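B12-binding domain-containing protein (Kitasatospora setae, PDB 6WTE) is a cobalamin- and [4Fe-4S]-dependent radical SAM methyltransferase, TsrM, which catalyses methyl transfer by a non-radical route. Local coordinates at residues Gln183-Tyr197 with Pro237-Ser251. Sequence-based numbering, arbitrary orientation.
Sequences QFEPRVWQVDQLSVY and PDAKGTRYGQRELAS
A turn about the CG–CD bond of Arg247 (chi3 62°) bends its chain over the ring of Tyr197, while Asp238 CG, anti to the backbone N (chi1 169°), lets Asp238 OD1 accept Phe184 N through its anti lone pair (2.9 Å). Guanidinium and ring stack nearly flat, planes 13° apart, with Arg247 CZ 3.6 Å from the Tyr197 ring centroid, a cation-pi pair. In its own plane the guanidinium gives NH2 to Ser195 O at 3.0 Å, while NE meets a water shared with Asp192 O and Ser195 O; Glu255 salt-bridges NH2, and Leu222 O accepts NH1. Ser251 OG donates to Leu194 O (2.6 Å), and Gln193 NE2 reaches Gln246 O. Asp238 CB lies over one face of the Phe184 ring. The extended Arg187 sends NH2 to Asp238 O (2.8 Å), to Gly182 O and, as a salt bridge, to Asp238 OD1; Glu185, paired with Arg162, bridges Arg187 NH1, and Lys126 holds Asp238 OD2. Thus loop 183-197 is fastened along a radical SAM core segment whose Pro237 touches the iron-sulfur cluster and whose Lys240 binds cobalamin. Arg247 lies against an aromatic face, carbonyls and a carboxylate, Arg187 against carbonyls and two carboxylates, which probably stabilises both buried cations.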
loop_
_atom_site.group_PDB
_atom_site.type_symbol
_atom_site.label_atom_id
_atom_site.label_comp_id
_atom_site.label_asym_id
_atom_site.label_seq_id
_atom_site.Cartn_x
_atom_site.Cartn_y
_atom_site.Cartn_z
ATOM N N GLN A 183 5.998 16.536 -6.046
ATOM C CA GLN A 183 4.703 15.887 -6.186
ATOM C C GLN A 183 4.391 15.553 -7.640
ATOM O O GLN A 183 4.783 16.267 -8.569
ATOM C CB GLN A 183 3.601 16.780 -5.610
ATOM C CG GLN A 183 3.371 18.059 -6.376
ATOM C CD GLN A 183 2.362 18.943 -5.688
ATOM O OE1 GLN A 183 1.185 18.964 -6.040
ATOM N NE2 GLN A 183 2.818 19.673 -4.682
ATOM N N PHE A 184 3.688 14.432 -7.819
ATOM C CA PHE A 184 3.086 14.027 -9.092
ATOM C C PHE A 184 4.088 14.059 -10.246
ATOM O O PHE A 184 3.818 14.596 -11.323
ATOM C CB PHE A 184 1.857 14.882 -9.413
ATOM C CG PHE A 184 0.749 14.747 -8.409
ATOM C CD1 PHE A 184 -0.036 13.603 -8.375
ATOM C CD2 PHE A 184 0.481 15.767 -7.507
ATOM C CE1 PHE A 184 -1.063 13.477 -7.455
ATOM C CE2 PHE A 184 -0.547 15.644 -6.578
ATOM C CZ PHE A 184 -1.313 14.495 -6.555
ATOM N N GLU A 185 5.254 13.457 -10.015
ATOM C CA GLU A 185 6.242 13.211 -11.054
ATOM C C GLU A 185 6.083 11.798 -11.601
ATOM O O GLU A 185 5.552 10.916 -10.921
ATOM C CB GLU A 185 7.658 13.395 -10.492
ATOM C CG GLU A 185 7.954 14.819 -10.021
ATOM C CD GLU A 185 9.291 14.934 -9.289
ATOM O OE1 GLU A 185 9.947 13.893 -9.070
ATOM O OE2 GLU A 185 9.683 16.069 -8.927
ATOM N N PRO A 186 6.528 11.542 -12.834
ATOM C CA PRO A 186 6.405 10.172 -13.374
ATOM C C PRO A 186 7.234 9.149 -12.616
ATOM O O PRO A 186 6.771 8.020 -12.402
ATOM C CB PRO A 186 6.886 10.324 -14.824
ATOM C CG PRO A 186 6.646 11.782 -15.155
ATOM C CD PRO A 186 6.957 12.505 -13.864
ATOM N N ARG A 187 8.453 9.514 -12.219
ATOM C CA ARG A 187 9.391 8.695 -11.450
ATOM C C ARG A 187 9.844 7.439 -12.185
ATOM O O ARG A 187 10.468 6.560 -11.569
ATOM C CB ARG A 187 8.815 8.322 -10.070
ATOM C CG ARG A 187 8.279 9.539 -9.312
ATOM C CD ARG A 187 8.014 9.264 -7.824
ATOM N NE ARG A 187 6.945 10.136 -7.361
ATOM C CZ ARG A 187 7.102 11.430 -7.091
ATOM N NH1 ARG A 187 8.298 11.995 -7.204
ATOM N NH2 ARG A 187 6.060 12.159 -6.711
ATOM N N VAL A 188 9.592 7.343 -13.495
ATOM C CA VAL A 188 10.026 6.170 -14.253
ATOM C C VAL A 188 11.543 6.013 -14.187
ATOM O O VAL A 188 12.061 4.890 -14.102
ATOM C CB VAL A 188 9.524 6.257 -15.707
ATOM C CG1 VAL A 188 10.091 5.114 -16.541
ATOM C CG2 VAL A 188 8.006 6.235 -15.739
ATOM N N TRP A 189 12.283 7.132 -14.214
ATOM C CA TRP A 189 13.741 7.056 -14.173
ATOM C C TRP A 189 14.250 6.434 -12.882
ATOM O O TRP A 189 15.399 5.974 -12.836
ATOM C CB TRP A 189 14.366 8.448 -14.356
ATOM C CG TRP A 189 14.168 9.402 -13.201
ATOM C CD1 TRP A 189 13.164 10.316 -13.054
ATOM C CD2 TRP A 189 15.007 9.540 -12.046
ATOM N NE1 TRP A 189 13.321 11.012 -11.875
ATOM C CE2 TRP A 189 14.444 10.550 -11.238
ATOM C CE3 TRP A 189 16.174 8.903 -11.613
ATOM C CZ2 TRP A 189 15.009 10.939 -10.026
ATOM C CZ3 TRP A 189 16.734 9.292 -10.404
ATOM C CH2 TRP A 189 16.152 10.298 -9.626
ATOM N N GLN A 190 13.431 6.416 -11.832
ATOM C CA GLN A 190 13.840 5.860 -10.549
ATOM C C GLN A 190 13.721 4.343 -10.501
ATOM O O GLN A 190 14.264 3.726 -9.578
ATOM C CB GLN A 190 13.002 6.474 -9.422
ATOM C CG GLN A 190 13.083 8.012 -9.359
ATOM C CD GLN A 190 12.181 8.626 -8.304
ATOM O OE1 GLN A 190 11.700 9.753 -8.465
ATOM N NE2 GLN A 190 11.966 7.906 -7.205
ATOM N N VAL A 191 13.036 3.740 -11.476
ATOM C CA VAL A 191 12.685 2.322 -11.450
ATOM C C VAL A 191 13.765 1.505 -12.149
ATOM O O VAL A 191 14.171 1.826 -13.273
ATOM C CB VAL A 191 11.320 2.095 -12.128
ATOM C CG1 VAL A 191 10.990 0.614 -12.166
ATOM C CG2 VAL A 191 10.234 2.870 -11.404
ATOM N N ASP A 192 14.209 0.429 -11.500
ATOM C CA ASP A 192 15.040 -0.579 -12.157
ATOM C C ASP A 192 14.114 -1.473 -12.970
ATOM O O ASP A 192 13.476 -2.384 -12.437
ATOM C CB ASP A 192 15.840 -1.371 -11.126
ATOM C CG ASP A 192 16.674 -2.485 -11.740
ATOM O OD1 ASP A 192 16.667 -2.679 -12.980
ATOM O OD2 ASP A 192 17.353 -3.179 -10.956
ATOM N N GLN A 193 14.039 -1.212 -14.271
ATOM C CA GLN A 193 13.162 -1.943 -15.175
ATOM C C GLN A 193 13.817 -3.178 -15.771
ATOM O O GLN A 193 13.173 -3.879 -16.557
ATOM C CB GLN A 193 12.702 -1.030 -16.309
ATOM C CG GLN A 193 12.000 0.231 -15.855
ATOM C CD GLN A 193 11.703 1.158 -17.011
ATOM O OE1 GLN A 193 12.391 2.161 -17.209
ATOM N NE2 GLN A 193 10.688 0.821 -17.796
ATOM N N LEU A 194 15.071 -3.463 -15.426
ATOM C CA LEU A 194 15.831 -4.528 -16.066
ATOM C C LEU A 194 16.032 -5.747 -15.179
ATOM O O LEU A 194 15.858 -6.877 -15.641
ATOM C CB LEU A 194 17.203 -3.997 -16.514
ATOM C CG LEU A 194 17.192 -2.862 -17.538
ATOM C CD1 LEU A 194 18.603 -2.375 -17.823
ATOM C CD2 LEU A 194 16.520 -3.324 -18.819
ATOM N N SER A 195 16.401 -5.555 -13.918
ATOM C CA SER A 195 16.916 -6.665 -13.130
ATOM C C SER A 195 15.807 -7.611 -12.691
ATOM O O SER A 195 14.645 -7.224 -12.535
ATOM C CB SER A 195 17.646 -6.163 -11.884
ATOM O OG SER A 195 18.562 -5.132 -12.199
ATOM N N VAL A 196 16.192 -8.866 -12.484
ATOM C CA VAL A 196 15.389 -9.798 -11.703
ATOM C C VAL A 196 15.658 -9.502 -10.235
ATOM O O VAL A 196 16.811 -9.508 -9.795
ATOM C CB VAL A 196 15.737 -11.253 -12.049
ATOM C CG1 VAL A 196 15.012 -12.209 -11.116
ATOM C CG2 VAL A 196 15.415 -11.550 -13.508
ATOM N N TYR A 197 14.606 -9.228 -9.474
ATOM C CA TYR A 197 14.780 -8.970 -8.050
ATOM C C TYR A 197 15.000 -10.304 -7.347
ATOM O O TYR A 197 14.183 -11.221 -7.480
ATOM C CB TYR A 197 13.573 -8.229 -7.477
ATOM C CG TYR A 197 13.185 -6.964 -8.230
ATOM C CD1 TYR A 197 14.136 -6.191 -8.901
ATOM C CD2 TYR A 197 11.860 -6.555 -8.282
ATOM C CE1 TYR A 197 13.764 -5.045 -9.599
ATOM C CE2 TYR A 197 11.489 -5.415 -8.958
ATOM C CZ TYR A 197 12.437 -4.667 -9.622
ATOM O OH TYR A 197 12.037 -3.532 -10.304
ATOM N N PRO A 237 -0.608 7.659 -7.392
ATOM C CA PRO A 237 0.028 8.437 -8.468
ATOM C C PRO A 237 1.163 9.307 -7.950
ATOM O O PRO A 237 2.237 9.356 -8.557
ATOM C CB PRO A 237 -1.133 9.257 -9.041
ATOM C CG PRO A 237 -2.324 8.382 -8.820
ATOM C CD PRO A 237 -2.081 7.717 -7.485
ATOM N N ASP A 238 0.971 9.965 -6.813
ATOM C CA ASP A 238 2.049 10.792 -6.286
ATOM C C ASP A 238 3.139 9.949 -5.640
ATOM O O ASP A 238 4.330 10.166 -5.888
ATOM C CB ASP A 238 1.523 11.788 -5.266
ATOM C CG ASP A 238 2.648 12.468 -4.530
ATOM O OD1 ASP A 238 3.363 13.252 -5.178
ATOM O OD2 ASP A 238 2.843 12.183 -3.331
ATOM N N ALA A 239 2.751 9.006 -4.783
ATOM C CA ALA A 239 3.732 8.313 -3.956
ATOM C C ALA A 239 4.502 7.244 -4.722
ATOM O O ALA A 239 5.637 6.924 -4.350
ATOM C CB ALA A 239 3.042 7.695 -2.740
ATOM N N LYS A 240 3.916 6.671 -5.768
ATOM C CA LYS A 240 4.622 5.728 -6.629
ATOM C C LYS A 240 5.152 6.374 -7.900
ATOM O O LYS A 240 6.277 6.087 -8.315
ATOM C CB LYS A 240 3.705 4.557 -7.012
ATOM C CG LYS A 240 3.006 3.891 -5.840
ATOM C CD LYS A 240 3.991 3.162 -4.927
ATOM C CE LYS A 240 4.615 1.947 -5.598
ATOM N NZ LYS A 240 5.186 1.000 -4.590
ATOM N N GLY A 241 4.368 7.229 -8.537
ATOM C CA GLY A 241 4.755 7.824 -9.804
ATOM C C GLY A 241 3.549 7.840 -10.716
ATOM O O GLY A 241 2.690 6.960 -10.665
ATOM N N THR A 242 3.482 8.863 -11.567
ATOM C CA THR A 242 2.320 9.122 -12.410
ATOM C C THR A 242 2.401 8.472 -13.783
ATOM O O THR A 242 1.482 8.657 -14.586
ATOM C CB THR A 242 2.137 10.630 -12.605
ATOM O OG1 THR A 242 3.299 11.161 -13.260
ATOM C CG2 THR A 242 1.959 11.328 -11.266
ATOM N N ARG A 243 3.481 7.755 -14.090
ATOM C CA ARG A 243 3.617 7.056 -15.361
ATOM C C ARG A 243 4.161 5.658 -15.097
ATOM O O ARG A 243 4.770 5.393 -14.056
ATOM C CB ARG A 243 4.535 7.811 -16.332
ATOM C CG ARG A 243 3.991 9.172 -16.768
ATOM C CD ARG A 243 2.704 9.039 -17.575
ATOM N NE ARG A 243 2.200 10.348 -17.980
ATOM C CZ ARG A 243 1.228 11.007 -17.354
ATOM N NH1 ARG A 243 0.635 10.474 -16.293
ATOM N NH2 ARG A 243 0.843 12.201 -17.795
ATOM N N TYR A 244 3.946 4.762 -16.056
ATOM C CA TYR A 244 4.296 3.360 -15.865
ATOM C C TYR A 244 5.776 3.138 -16.142
ATOM O O TYR A 244 6.267 3.426 -17.239
ATOM C CB TYR A 244 3.418 2.468 -16.744
ATOM C CG TYR A 244 1.977 2.605 -16.325
ATOM C CD1 TYR A 244 1.556 2.128 -15.094
ATOM C CD2 TYR A 244 1.056 3.268 -17.125
ATOM C CE1 TYR A 244 0.253 2.280 -14.680
ATOM C CE2 TYR A 244 -0.260 3.424 -16.719
ATOM C CZ TYR A 244 -0.649 2.933 -15.489
ATOM O OH TYR A 244 -1.949 3.079 -15.060
ATOM N N GLY A 245 6.485 2.649 -15.130
ATOM C CA GLY A 245 7.812 2.097 -15.315
ATOM C C GLY A 245 7.667 0.594 -15.431
ATOM O O GLY A 245 7.574 -0.098 -14.416
ATOM N N GLN A 246 7.597 0.088 -16.662
ATOM C CA GLN A 246 7.319 -1.321 -16.904
ATOM C C GLN A 246 8.594 -2.139 -16.770
ATOM O O GLN A 246 9.625 -1.795 -17.354
ATOM C CB GLN A 246 6.733 -1.516 -18.303
ATOM C CG GLN A 246 5.422 -0.796 -18.558
ATOM C CD GLN A 246 4.932 -0.978 -19.982
ATOM O OE1 GLN A 246 5.669 -1.450 -20.848
ATOM N NE2 GLN A 246 3.685 -0.600 -20.233
ATOM N N ARG A 247 8.517 -3.236 -16.025
ATOM C CA ARG A 247 9.654 -4.137 -15.932
ATOM C C ARG A 247 9.733 -5.020 -17.169
ATOM O O ARG A 247 8.718 -5.338 -17.802
ATOM C CB ARG A 247 9.560 -5.017 -14.688
ATOM C CG ARG A 247 9.544 -4.273 -13.370
ATOM C CD ARG A 247 9.489 -5.267 -12.224
ATOM N NE ARG A 247 10.675 -6.127 -12.210
ATOM C CZ ARG A 247 10.775 -7.263 -11.526
ATOM N NH1 ARG A 247 9.759 -7.689 -10.787
ATOM N NH2 ARG A 247 11.897 -7.971 -11.579
ATOM N N GLU A 248 10.956 -5.423 -17.503
ATOM C CA GLU A 248 11.166 -6.390 -18.574
ATOM C C GLU A 248 10.360 -7.652 -18.308
ATOM O O GLU A 248 10.421 -8.222 -17.216
ATOM C CB GLU A 248 12.655 -6.736 -18.687
ATOM C CG GLU A 248 13.569 -5.611 -19.165
ATOM C CD GLU A 248 13.447 -5.306 -20.655
ATOM O OE1 GLU A 248 12.319 -5.246 -21.188
ATOM O OE2 GLU A 248 14.501 -5.126 -21.301
ATOM N N LEU A 249 9.599 -8.084 -19.315
ATOM C CA LEU A 249 8.711 -9.227 -19.134
ATOM C C LEU A 249 9.488 -10.461 -18.694
ATOM O O LEU A 249 9.073 -11.168 -17.770
ATOM C CB LEU A 249 7.960 -9.504 -20.435
ATOM C CG LEU A 249 7.050 -8.369 -20.914
ATOM C CD1 LEU A 249 6.644 -8.607 -22.361
ATOM C CD2 LEU A 249 5.830 -8.252 -20.025
ATOM N N ALA A 250 10.636 -10.714 -19.323
ATOM C CA ALA A 250 11.418 -11.894 -18.971
ATOM C C ALA A 250 11.908 -11.835 -17.529
ATOM O O ALA A 250 11.991 -12.872 -16.862
ATOM C CB ALA A 250 12.600 -12.046 -19.924
ATOM N N SER A 251 12.235 -10.636 -17.034
ATOM C CA SER A 251 12.710 -10.513 -15.658
ATOM C C SER A 251 11.590 -10.778 -14.662
ATOM O O SER A 251 11.805 -11.455 -13.648
ATOM C CB SER A 251 13.313 -9.126 -15.424
ATOM O OG SER A 251 14.438 -8.915 -16.263
HETATM O O HOH W 1 3.462 13.724 -13.833
HETATM O O HOH W 2 6.951 5.103 -12.553
HETATM O O HOH W 3 13.029 -5.043 -13.365
#